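PDB 1E5E: methionine gamma-lyase from Trichomonas vaginalis, which belongs to the Cys/Met metabolism family of PLP-dependent enzymes and is built as a tetramer of identical chains. Local coordinates for residues A[81-86]-A[220-225]; A[272-277]-A[382-387]. All coordinates share one frame; numbering follows the deposited sequence.

Contact 1: residues A[81-86]-A[220-225]; sequences VATSSG and GLICGK. With PPJ (N-(hydroxy{3-hydroxy-2-methyl-5-[(phosphonooxy)methyl]pyridin-4-yl}methyl)norvaline), chain C.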
ATOM      1  N   VAL A  81      -7.087  19.538   9.828  1.00 15.77           N
ATOM      2  CA  VAL A  81      -7.964  18.672   9.053  1.00 16.18           C
ATOM      3  C   VAL A  81      -7.209  18.306   7.765  1.00 16.17           C
ATOM      4  O   VAL A  81      -6.732  19.223   7.096  1.00 15.82           O
ATOM      5  CB  VAL A  81      -9.260  19.404   8.706  1.00 18.57           C
ATOM      6  CG1 VAL A  81     -10.164  18.587   7.780  1.00 17.65           C
ATOM      7  CG2 VAL A  81     -10.028  19.791   9.970  1.00 16.84           C
ATOM      8  N   ALA A  82      -7.027  17.032   7.485  1.00 13.82           N
ATOM      9  CA  ALA A  82      -6.357  16.611   6.258  1.00 14.82           C
ATOM     10  C   ALA A  82      -7.356  16.366   5.158  1.00 13.58           C
ATOM     11  O   ALA A  82      -8.500  16.077   5.493  1.00 14.90           O
ATOM     12  CB  ALA A  82      -5.542  15.298   6.428  1.00 10.51           C
ATOM     13  N   THR A  83      -6.999  16.533   3.902  1.00 14.31           N
ATOM     14  CA  THR A  83      -7.920  16.333   2.814  1.00 13.99           C
ATOM     15  C   THR A  83      -7.180  15.586   1.693  1.00 13.94           C
ATOM     16  O   THR A  83      -5.973  15.309   1.798  1.00 12.87           O
ATOM     17  CB  THR A  83      -8.481  17.627   2.193  1.00 14.34           C
ATOM     18  OG1 THR A  83      -7.365  18.275   1.588  1.00 15.79           O
ATOM     19  CG2 THR A  83      -9.145  18.550   3.214  1.00 13.80           C
ATOM     20  N   SER A  84      -7.968  15.237   0.666  1.00 13.02           N
ATOM     21  CA  SER A  84      -7.388  14.481  -0.427  1.00 14.94           C
ATOM     22  C   SER A  84      -6.810  15.360  -1.528  1.00 14.78           C
ATOM     23  O   SER A  84      -6.417  14.809  -2.556  1.00 14.74           O
ATOM     24  CB  SER A  84      -8.326  13.374  -0.949  1.00 15.50           C
ATOM     25  OG  SER A  84      -9.377  13.918  -1.705  1.00 18.08           O
ATOM     26  N   SER A  85      -6.663  16.667  -1.352  1.00 13.79           N
ATOM     27  CA  SER A  85      -5.932  17.505  -2.270  1.00 15.49           C
ATOM     28  C   SER A  85      -5.861  18.910  -1.669  1.00 14.83           C
ATOM     29  O   SER A  85      -6.691  19.291  -0.843  1.00 15.32           O
ATOM     30  CB  SER A  85      -6.472  17.645  -3.686  1.00 15.19           C
ATOM     31  OG  SER A  85      -7.742  18.268  -3.655  1.00 18.32           O
ATOM     32  N   GLY A  86      -4.792  19.575  -2.062  1.00 14.12           N
ATOM     33  CA  GLY A  86      -4.629  20.983  -1.635  1.00 16.29           C
ATOM     34  C   GLY A  86      -5.882  21.753  -2.076  1.00 16.73           C
ATOM     35  O   GLY A  86      -6.413  22.515  -1.282  1.00 14.80           O
ATOM     36  N   GLY A 220      -4.137  17.515   0.964  1.00 15.94           N
ATOM     37  CA  GLY A 220      -4.198  18.885   1.481  1.00 14.88           C
ATOM     38  C   GLY A 220      -4.294  18.887   3.014  1.00 15.98           C
ATOM     39  O   GLY A 220      -4.607  17.881   3.659  1.00 13.38           O
ATOM     40  N   LEU A 221      -3.975  20.038   3.614  1.00 15.91           N
ATOM     41  CA  LEU A 221      -4.134  20.272   5.041  1.00 15.39           C
ATOM     42  C   LEU A 221      -4.700  21.639   5.357  1.00 15.77           C
ATOM     43  O   LEU A 221      -4.468  22.634   4.687  1.00 14.15           O
ATOM     44  CB  LEU A 221      -2.775  20.167   5.780  1.00 12.43           C
ATOM     45  CG  LEU A 221      -2.026  18.830   5.595  1.00 12.90           C
ATOM     46  CD1 LEU A 221      -0.514  19.022   5.619  1.00 10.81           C
ATOM     47  CD2 LEU A 221      -2.469  17.765   6.601  1.00 11.10           C
ATOM     48  N   ILE A 222      -5.490  21.709   6.429  1.00 15.78           N
ATOM     49  CA  ILE A 222      -6.128  22.883   6.914  1.00 14.53           C
ATOM     50  C   ILE A 222      -5.759  23.043   8.377  1.00 17.41           C
ATOM     51  O   ILE A 222      -5.843  21.993   9.037  1.00 17.90           O
ATOM     52  CB  ILE A 222      -7.660  22.804   6.835  1.00 16.42           C
ATOM     53  CG1 ILE A 222      -8.138  22.505   5.416  1.00 13.63           C
ATOM     54  CG2 ILE A 222      -8.250  24.121   7.368  1.00 13.08           C
ATOM     55  CD1 ILE A 222      -9.586  22.053   5.354  1.00 13.93           C
ATOM     56  N   CYS A 223      -5.194  24.186   8.785  1.00 14.79           N
ATOM     57  CA  CYS A 223      -4.733  24.276  10.174  1.00 15.63           C
ATOM     58  C   CYS A 223      -5.330  25.538  10.830  1.00 16.58           C
ATOM     59  O   CYS A 223      -5.302  26.597  10.164  1.00 13.41           O
ATOM     60  CB  CYS A 223      -3.212  24.458  10.231  1.00 16.85           C
ATOM     61  SG  CYS A 223      -2.304  23.212   9.296  1.00 18.01           S
ATOM     62  N   GLY A 224      -5.809  25.425  12.048  1.00 15.33           N
ATOM     63  CA  GLY A 224      -6.418  26.622  12.657  1.00 18.11           C
ATOM     64  C   GLY A 224      -7.082  26.225  13.981  1.00 17.84           C
ATOM     65  O   GLY A 224      -6.728  25.229  14.600  1.00 18.14           O
ATOM     66  N   LYS A 225      -8.002  27.056  14.423  1.00 18.94           N
ATOM     67  CA  LYS A 225      -8.719  26.877  15.671  1.00 19.68           C
ATOM     68  C   LYS A 225      -9.607  25.640  15.607  1.00 17.27           C
ATOM     69  O   LYS A 225     -10.268  25.425  14.608  1.00 17.67           O
ATOM     70  CB  LYS A 225      -9.666  28.060  15.966  1.00 20.69           C
ATOM     71  CG  LYS A 225      -8.999  29.414  16.094  1.00 22.59           C
ATOM     72  CD  LYS A 225      -8.172  29.488  17.377  1.00 25.60           C
ATOM     73  CE  LYS A 225      -7.508  30.877  17.433  1.00 30.51           C
ATOM     74  NZ  LYS A 225      -6.576  30.877  18.607  1.00 34.76           N
TER
HETATM   75  N1  PPJ C 405      -1.872  25.634  -3.254  1.00 20.73           N
HETATM   76  C2  PPJ C 405      -0.680  25.853  -3.848  1.00 20.37           C
HETATM   77  C6  PPJ C 405      -2.754  24.732  -3.769  1.00 21.63           C
HETATM   78  C2A PPJ C 405       0.105  27.008  -3.693  1.00 18.06           C
HETATM   79  C3  PPJ C 405      -0.345  24.973  -4.897  1.00 20.07           C
HETATM   80  O3  PPJ C 405       0.744  25.288  -5.547  1.00 18.32           O
HETATM   81  C4  PPJ C 405      -1.159  23.907  -5.293  1.00 20.86           C
HETATM   82  C4A PPJ C 405      -0.721  23.085  -6.375  1.00 22.62           C
HETATM   83  C5  PPJ C 405      -2.447  23.796  -4.769  1.00 21.06           C
HETATM   84  N   PPJ C 405       0.127  23.503  -7.333  1.00 21.88           N
HETATM   85  C5A PPJ C 405      -3.305  22.665  -4.962  1.00 19.42           C
HETATM   86  OP4 PPJ C 405      -2.852  21.667  -4.277  1.00 19.64           O
HETATM   87  P   PPJ C 405      -3.228  20.257  -4.915  1.00 17.93           P
HETATM   88  OP1 PPJ C 405      -2.674  19.184  -3.874  1.00 18.71           O
HETATM   89  OP2 PPJ C 405      -2.544  20.130  -6.310  1.00 18.37           O
HETATM   90  OP3 PPJ C 405      -4.802  20.083  -5.080  1.00 18.41           O
HETATM   91  CA  PPJ C 405       0.631  22.713  -8.323  1.00 22.87           C
HETATM   92  CB  PPJ C 405      -0.217  21.787  -9.088  1.00 22.76           C
HETATM   93  C   PPJ C 405       1.558  23.391  -9.172  1.00 21.53           C
HETATM   94  CG  PPJ C 405      -1.264  22.258 -10.031  1.00 24.27           C
HETATM   95  CD  PPJ C 405      -0.755  22.144 -11.389  1.00 23.92           C
HETATM   96  O   PPJ C 405       1.749  24.643  -8.963  1.00 21.82           O
HETATM   97  OXT PPJ C 405       2.515  22.746  -9.784  1.00 23.08           O
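Val81 and Ile222 form a hydrogen-bonded antiparallel pair: Val81 N donates to Ile222 O and Ile222 N to Val81 O, both at 2.9 Å. A second such pair joins Thr83 and Gly220. Ala82 and Leu221 make the non-hydrogen-bonded pair between them.

Apolar contacts lie on both faces. Beta-branched Val81 and Ile222 suit a strand and meet CB to CB at 4.2 Å, on the face covered by helices 86-97 and 226-241; on the face packed against helix 62-75, the small Ala82 CB touches Leu221 CD2 at 3.9 Å.

Strand 79-83, outermost within this chain, and its neighbour 220-224 belong to the seven-stranded mixed sheet of the PLP-binding domain; the former leads through Ser84 and Ser85 into the PPJ pocket.

Polar contacts follow. Thr83 OG1, between backbone N and carbonyl carbon (chi1 66°), donates to Ser85 O (2.7 Å), linking the strand's end to the turn next to Gly220. Ser85 O also makes a CA-H...O contact with Gly220 CA (3.4 Å), a close fit suited to glycine. Ser85 OG caps the next helix at Gly88 N and also hydrogen-bonds Gly242 O of the second subunit; Gly86 N donates to phosphate oxygen OP1 of PPJ at 2.8 Å.

Contact 2: residues A[272-277]-A[382-387]; sequences MKVAEY and DELIAD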
ATOM      1  N   MET A 272      19.738  28.417  -2.823  1.00 20.59           N
ATOM      2  CA  MET A 272      20.563  29.635  -2.785  1.00 21.98           C
ATOM      3  C   MET A 272      21.679  29.485  -3.823  1.00 22.80           C
ATOM      4  O   MET A 272      21.904  30.448  -4.578  1.00 21.96           O
ATOM      5  CB  MET A 272      21.121  29.925  -1.399  1.00 23.18           C
ATOM      6  CG  MET A 272      21.948  31.209  -1.305  1.00 26.10           C
ATOM      7  SD  MET A 272      21.049  32.710  -1.773  1.00 28.67           S
ATOM      8  CE  MET A 272      20.134  33.103  -0.309  1.00 31.06           C
ATOM      9  N   LYS A 273      22.360  28.332  -3.923  1.00 20.45           N
ATOM     10  CA  LYS A 273      23.447  28.224  -4.889  1.00 20.09           C
ATOM     11  C   LYS A 273      22.943  28.315  -6.327  1.00 19.74           C
ATOM     12  O   LYS A 273      23.545  29.021  -7.144  1.00 18.57           O
ATOM     13  CB  LYS A 273      24.242  26.909  -4.760  1.00 20.24           C
ATOM     14  CG  LYS A 273      24.960  26.818  -3.423  1.00 22.24           C
ATOM     15  CD  LYS A 273      25.412  25.417  -3.080  1.00 22.10           C
ATOM     16  CE  LYS A 273      26.176  25.440  -1.731  1.00 22.08           C
ATOM     17  NZ  LYS A 273      26.481  24.014  -1.401  1.00 23.41           N
ATOM     18  N   VAL A 274      21.825  27.645  -6.591  1.00 18.26           N
ATOM     19  CA  VAL A 274      21.287  27.643  -7.936  1.00 18.32           C
ATOM     20  C   VAL A 274      20.772  29.026  -8.328  1.00 19.27           C
ATOM     21  O   VAL A 274      21.023  29.454  -9.475  1.00 20.72           O
ATOM     22  CB  VAL A 274      20.189  26.586  -8.131  1.00 17.08           C
ATOM     23  CG1 VAL A 274      19.541  26.734  -9.483  1.00 15.19           C
ATOM     24  CG2 VAL A 274      20.791  25.178  -7.957  1.00 16.79           C
ATOM     25  N   ALA A 275      20.147  29.711  -7.387  1.00 17.67           N
ATOM     26  CA  ALA A 275      19.606  31.026  -7.734  1.00 20.21           C
ATOM     27  C   ALA A 275      20.757  31.976  -8.055  1.00 21.41           C
ATOM     28  O   ALA A 275      20.632  32.715  -9.017  1.00 21.40           O
ATOM     29  CB  ALA A 275      18.729  31.595  -6.620  1.00 18.07           C
ATOM     30  N   GLU A 276      21.810  31.976  -7.264  1.00 22.61           N
ATOM     31  CA  GLU A 276      22.974  32.808  -7.485  1.00 24.77           C
ATOM     32  C   GLU A 276      23.598  32.537  -8.852  1.00 24.04           C
ATOM     33  O   GLU A 276      23.922  33.482  -9.558  1.00 21.38           O
ATOM     34  CB  GLU A 276      24.066  32.595  -6.416  1.00 26.80           C
ATOM     35  CG  GLU A 276      23.663  33.152  -5.067  0.50 31.40           C
ATOM     36  CD  GLU A 276      24.590  33.186  -3.890  0.50 33.53           C
ATOM     37  OE1 GLU A 276      25.807  32.912  -3.947  0.50 35.85           O
ATOM     38  OE2 GLU A 276      24.160  33.543  -2.761  0.50 35.03           O
ATOM     39  N   TYR A 277      23.660  31.262  -9.268  1.00 22.35           N
ATOM     40  CA  TYR A 277      24.203  30.953 -10.577  1.00 22.34           C
ATOM     41  C   TYR A 277      23.317  31.507 -11.679  1.00 22.44           C
ATOM     42  O   TYR A 277      23.810  32.051 -12.664  1.00 24.08           O
ATOM     43  CB  TYR A 277      24.361  29.406 -10.736  1.00 22.48           C
ATOM     44  CG  TYR A 277      24.781  29.121 -12.174  1.00 21.35           C
ATOM     45  CD1 TYR A 277      26.097  29.321 -12.545  1.00 22.08           C
ATOM     46  CD2 TYR A 277      23.885  28.664 -13.107  1.00 21.48           C
ATOM     47  CE1 TYR A 277      26.511  29.091 -13.848  1.00 21.86           C
ATOM     48  CE2 TYR A 277      24.262  28.412 -14.416  1.00 21.60           C
ATOM     49  CZ  TYR A 277      25.579  28.648 -14.756  1.00 21.49           C
ATOM     50  OH  TYR A 277      25.990  28.443 -16.029  1.00 23.83           O
ATOM     51  N   ASP A 382      26.282  21.242  -7.595  1.00 20.53           N
ATOM     52  CA  ASP A 382      27.125  21.388  -8.780  1.00 21.26           C
ATOM     53  C   ASP A 382      26.554  20.661  -9.995  1.00 22.04           C
ATOM     54  O   ASP A 382      26.522  21.224 -11.086  1.00 21.28           O
ATOM     55  CB  ASP A 382      28.557  20.904  -8.522  1.00 21.64           C
ATOM     56  CG  ASP A 382      29.283  21.848  -7.581  1.00 23.40           C
ATOM     57  OD1 ASP A 382      29.000  23.056  -7.506  1.00 23.85           O
ATOM     58  OD2 ASP A 382      30.142  21.417  -6.802  1.00 25.90           O
ATOM     59  N   GLU A 383      26.023  19.432  -9.797  1.00 21.67           N
ATOM     60  CA  GLU A 383      25.334  18.808 -10.930  1.00 20.73           C
ATOM     61  C   GLU A 383      24.120  19.620 -11.363  1.00 20.08           C
ATOM     62  O   GLU A 383      23.897  19.712 -12.582  1.00 21.94           O
ATOM     63  CB  GLU A 383      25.000  17.344 -10.676  1.00 20.95           C
ATOM     64  CG  GLU A 383      26.251  16.475 -10.809  1.00 20.73           C
ATOM     65  CD  GLU A 383      26.045  15.107 -10.173  1.00 22.43           C
ATOM     66  OE1 GLU A 383      25.342  14.982  -9.141  1.00 22.73           O
ATOM     67  OE2 GLU A 383      26.672  14.138 -10.648  1.00 22.04           O
ATOM     68  N   LEU A 384      23.333  20.195 -10.464  1.00 18.66           N
ATOM     69  CA  LEU A 384      22.200  21.008 -10.886  1.00 18.27           C
ATOM     70  C   LEU A 384      22.690  22.217 -11.708  1.00 18.51           C
ATOM     71  O   LEU A 384      22.139  22.585 -12.730  1.00 18.59           O
ATOM     72  CB  LEU A 384      21.420  21.513  -9.653  1.00 15.77           C
ATOM     73  CG  LEU A 384      20.674  20.417  -8.872  1.00 17.41           C
ATOM     74  CD1 LEU A 384      20.154  20.949  -7.546  1.00 13.69           C
ATOM     75  CD2 LEU A 384      19.523  19.865  -9.717  1.00 14.80           C
ATOM     76  N   ILE A 385      23.673  22.946 -11.214  1.00 18.69           N
ATOM     77  CA  ILE A 385      24.189  24.130 -11.902  1.00 20.25           C
ATOM     78  C   ILE A 385      24.769  23.706 -13.245  1.00 20.24           C
ATOM     79  O   ILE A 385      24.426  24.375 -14.219  1.00 19.97           O
ATOM     80  CB  ILE A 385      25.288  24.821 -11.075  1.00 20.92           C
ATOM     81  CG1 ILE A 385      24.638  25.544  -9.881  1.00 21.30           C
ATOM     82  CG2 ILE A 385      26.110  25.758 -11.964  1.00 20.98           C
ATOM     83  CD1 ILE A 385      25.611  25.957  -8.782  1.00 19.89           C
ATOM     84  N   ALA A 386      25.491  22.582 -13.302  1.00 19.08           N
ATOM     85  CA  ALA A 386      25.963  22.113 -14.611  1.00 21.73           C
ATOM     86  C   ALA A 386      24.827  21.787 -15.568  1.00 22.79           C
ATOM     87  O   ALA A 386      25.022  21.948 -16.786  1.00 21.88           O
ATOM     88  CB  ALA A 386      26.912  20.903 -14.494  1.00 20.19           C
ATOM     89  N   ASP A 387      23.646  21.340 -15.091  1.00 22.41           N
ATOM     90  CA  ASP A 387      22.564  21.075 -16.042  1.00 21.69           C
ATOM     91  C   ASP A 387      22.072  22.411 -16.600  1.00 22.91           C
ATOM     92  O   ASP A 387      21.696  22.525 -17.786  1.00 21.85           O
ATOM     93  CB  ASP A 387      21.437  20.314 -15.333  1.00 22.71           C
ATOM     94  CG  ASP A 387      20.421  19.697 -16.251  1.00 23.23           C
ATOM     95  OD1 ASP A 387      20.754  19.416 -17.429  1.00 23.48           O
ATOM     96  OD2 ASP A 387      19.252  19.501 -15.816  1.00 23.15           O
TER
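Ile385 presses its CG2 methyl onto the ring of Tyr277 in a CH-pi contact. The methyl stands 3.6 Å from the ring centroid and only 11° off the ring normal, so it sits over the middle of the face and not at an edge. Tyr277 CG is anti to its backbone N (chi1 174°), which carries the ring out toward helix 381-396. The other branch of Ile385 reaches back along the helix: CG1 lies 4.0 Å from Tyr277 CB, and CD1 comes equally near to Lys273 O. A beta-branched residue suits this place because its two arms can cover ring and backbone at once.

The axes of segments 272-277 and 382-387, from helices 260-279 and 381-396, run in nearly the same direction, approaching to 9.7 Å at 27°, and no hydrogen bond joins the segments. On the buried side the contact is purely apolar. Val274 CG2 meets Leu384 CB at 4.1 Å, the two side chains crossing at about a right angle, while Ile312 of strand 311-316 and Phe388 add to the packing around Val274.

The solvent side is looser. The side chain of exposed Lys273 comes near only at its root, CB lying 4.4 Å from Ile385 CD1, and its NZ stays 6.7 Å from Asp382 OD1, too far for a salt bridge although the opposite charges may attract weakly.

Overall arrangement
After three N-terminal helices the chain lays down its first strand, 79-83, enters helix 86-97 and builds most of the large sheet before strand 220-224 returns beside the first strand; contact 1 thus closes a loop of 133 residues. Helices 226-241 and 247-257 follow, and helix 260-279 leads on to the smaller five-stranded sheet. Contact 2 closes the second loop, of 104 residues, when helix 381-396 near the C terminus packs against helix 260-279. The loops come in series, neither enclosing nor crossing the other. Their centres are 34 Å apart: contact 1 joins strands beside the ligand pocket, whereas contact 2 joins helices in the C-terminal part of the fold.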